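Local coordinates for protein farnesyl pyrophosphate synthetase (Staphylococcus aureus, PDB 5H9D) that probably makes heptaprenyl diphosphate by magnesium-dependent chain elongation of allylic diphosphates, as a member of the FPP/GGPP synthase family, at residues 42-47 and 171-176. Residues are numbered along the deposited sequence; the frame is centred on the assembly and turned at random.
Sequences RVRPAF and LLIQIS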
loop_
_atom_site.group_PDB
_atom_site.type_symbol
_atom_site.label_atom_id
_atom_site.label_comp_id
_atom_site.label_asym_id
_atom_site.label_seq_id
_atom_site.Cartn_x
_atom_site.Cartn_y
_atom_site.Cartn_z
ATOM N N ARG A 42 -3.826 14.510 5.335
ATOM C CA ARG A 42 -4.952 13.662 5.662
ATOM C C ARG A 42 -6.137 13.827 4.709
ATOM O O ARG A 42 -7.293 13.850 5.145
ATOM C CB ARG A 42 -5.405 13.989 7.080
ATOM C CG ARG A 42 -4.291 14.021 8.089
ATOM C CD ARG A 42 -3.745 12.617 8.368
ATOM N NE ARG A 42 -2.727 12.651 9.414
ATOM C CZ ARG A 42 -1.478 13.073 9.238
ATOM N NH1 ARG A 42 -1.076 13.497 8.058
ATOM N NH2 ARG A 42 -0.625 13.075 10.248
ATOM N N VAL A 43 -5.866 13.927 3.410
ATOM C CA VAL A 43 -6.955 14.083 2.442
ATOM C C VAL A 43 -7.871 12.854 2.377
ATOM O O VAL A 43 -9.079 13.015 2.406
ATOM C CB VAL A 43 -6.408 14.456 1.020
ATOM C CG1 VAL A 43 -4.942 14.763 1.116
ATOM C CG2 VAL A 43 -6.637 13.343 0.004
ATOM N N ARG A 44 -7.302 11.645 2.307
ATOM C CA ARG A 44 -8.094 10.403 2.240
ATOM C C ARG A 44 -9.103 10.334 3.392
ATOM O O ARG A 44 -10.297 10.141 3.167
ATOM C CB ARG A 44 -7.168 9.176 2.236
ATOM C CG ARG A 44 -6.892 8.576 0.853
ATOM C CD ARG A 44 -5.437 8.167 0.609
ATOM N NE ARG A 44 -4.569 9.340 0.571
ATOM C CZ ARG A 44 -3.768 9.653 -0.439
ATOM N NH1 ARG A 44 -3.707 8.886 -1.516
ATOM N NH2 ARG A 44 -3.017 10.733 -0.373
ATOM N N PRO A 45 -8.638 10.474 4.650
ATOM C CA PRO A 45 -9.607 10.429 5.755
ATOM C C PRO A 45 -10.679 11.499 5.551
ATOM O O PRO A 45 -11.847 11.278 5.858
ATOM C CB PRO A 45 -8.742 10.724 6.973
ATOM C CG PRO A 45 -7.462 10.061 6.596
ATOM C CD PRO A 45 -7.266 10.439 5.172
ATOM N N ALA A 46 -10.261 12.651 5.017
ATOM C CA ALA A 46 -11.164 13.776 4.802
ATOM C C ALA A 46 -12.262 13.406 3.835
ATOM O O ALA A 46 -13.439 13.596 4.131
ATOM C CB ALA A 46 -10.401 15.021 4.311
ATOM N N PHE A 47 -11.902 12.861 2.684
ATOM C CA PHE A 47 -12.920 12.470 1.735
ATOM C C PHE A 47 -13.847 11.386 2.264
ATOM O O PHE A 47 -14.995 11.325 1.864
ATOM C CB PHE A 47 -12.275 12.037 0.423
ATOM C CG PHE A 47 -11.931 13.183 -0.467
ATOM C CD1 PHE A 47 -12.913 14.073 -0.867
ATOM C CD2 PHE A 47 -10.635 13.404 -0.855
ATOM C CE1 PHE A 47 -12.605 15.167 -1.632
ATOM C CE2 PHE A 47 -10.308 14.500 -1.627
ATOM C CZ PHE A 47 -11.286 15.388 -2.020
ATOM N N LEU A 171 -7.119 5.932 -7.600
ATOM C CA LEU A 171 -7.784 4.743 -7.081
ATOM C C LEU A 171 -8.072 4.718 -5.595
ATOM O O LEU A 171 -9.084 4.188 -5.182
ATOM C CB LEU A 171 -6.958 3.528 -7.458
ATOM C CG LEU A 171 -7.719 2.277 -7.825
ATOM C CD1 LEU A 171 -8.952 2.662 -8.604
ATOM C CD2 LEU A 171 -6.786 1.357 -8.638
ATOM N N LEU A 172 -7.192 5.282 -4.781
ATOM C CA LEU A 172 -7.426 5.284 -3.342
ATOM C C LEU A 172 -8.259 6.491 -2.908
ATOM O O LEU A 172 -8.750 6.541 -1.785
ATOM C CB LEU A 172 -6.091 5.252 -2.579
ATOM C CG LEU A 172 -6.089 4.547 -1.210
ATOM C CD1 LEU A 172 -6.408 3.049 -1.381
ATOM C CD2 LEU A 172 -4.734 4.710 -0.567
ATOM N N ILE A 173 -8.401 7.478 -3.787
ATOM C CA ILE A 173 -9.209 8.651 -3.467
ATOM C C ILE A 173 -10.634 8.227 -3.828
ATOM O O ILE A 173 -11.615 8.578 -3.174
ATOM C CB ILE A 173 -8.788 9.845 -4.301
ATOM C CG1 ILE A 173 -7.283 10.093 -4.135
ATOM C CG2 ILE A 173 -9.537 11.053 -3.861
ATOM C CD1 ILE A 173 -6.874 10.629 -2.763
ATOM N N GLN A 174 -10.710 7.424 -4.878
ATOM C CA GLN A 174 -11.954 6.868 -5.366
ATOM C C GLN A 174 -12.556 5.954 -4.295
ATOM O O GLN A 174 -13.759 6.001 -4.029
ATOM C CB GLN A 174 -11.646 6.067 -6.599
ATOM C CG GLN A 174 -12.814 5.666 -7.413
ATOM C CD GLN A 174 -12.351 4.878 -8.575
ATOM O OE1 GLN A 174 -11.392 5.253 -9.246
ATOM N NE2 GLN A 174 -13.010 3.771 -8.824
ATOM N N ILE A 175 -11.712 5.106 -3.703
ATOM C CA ILE A 175 -12.145 4.206 -2.613
ATOM C C ILE A 175 -12.571 5.011 -1.373
ATOM O O ILE A 175 -13.513 4.636 -0.676
ATOM C CB ILE A 175 -11.016 3.259 -2.217
ATOM C CG1 ILE A 175 -10.815 2.262 -3.338
ATOM C CG2 ILE A 175 -11.294 2.591 -0.888
ATOM C CD1 ILE A 175 -9.502 1.554 -3.231
ATOM N N SER A 176 -11.888 6.120 -1.114
ATOM C CA SER A 176 -12.216 6.945 0.040
ATOM C C SER A 176 -13.596 7.568 -0.105
ATOM O O SER A 176 -14.328 7.717 0.875
ATOM C CB SER A 176 -11.194 8.066 0.224
ATOM O OG SER A 176 -9.883 7.556 0.214
#
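R44 lays its aliphatic chain against S176 and L172 and brings its guanidinium to I173. R44 CG meets S176 OG, and R44 CD reaches L172 CD2 at 3.7 Å; the R44 and L172 side chains run at about a right angle. Bends at chi2 and chi3 (-67°) turn the end of the arginine so that I173 CD1 lies over one face of the guanidinium, offset toward its rim and 3.8 Å from R44 NH1. I173 CD1 also packs on V43 CG2 (3.9 Å), so one methyl touches both V43 and R44. The other branch, I173 CG2, lies anti to the backbone N and meets F47 CD2 at 4.0 Å, dividing I173 between two parts of helix 43-51. S176 CB faces F47 CB and the R44 carbonyl oxygen. No hydrogen bond crosses the interface. The S176 hydroxyl instead turns back on its own helix and donates to L172 O, in the carbonyl plane, with a C=O...OG angle of 158°; this oxygen also accepts from S176 N. The segment axes approach to 8.8 Å at 31°, and R44 and S176 have the nearest CA atoms, 5.8 Å apart. A phosphate ion about 5 Å from the R44 side chain, probably from the crystallisation liquor, may mark a diphosphate pocket: R44 belongs to the GGKxxRP motif, which in relatives, and probably here, binds isopentenyl diphosphate. Within the mainly helical prenyl synthase fold, the contact joins helix 43-51 to helix 158-183: H75 of helix 62-85 touches R44, L71 touches L172 and S176, and I201 of helix 188-215 packs on F47 and I173.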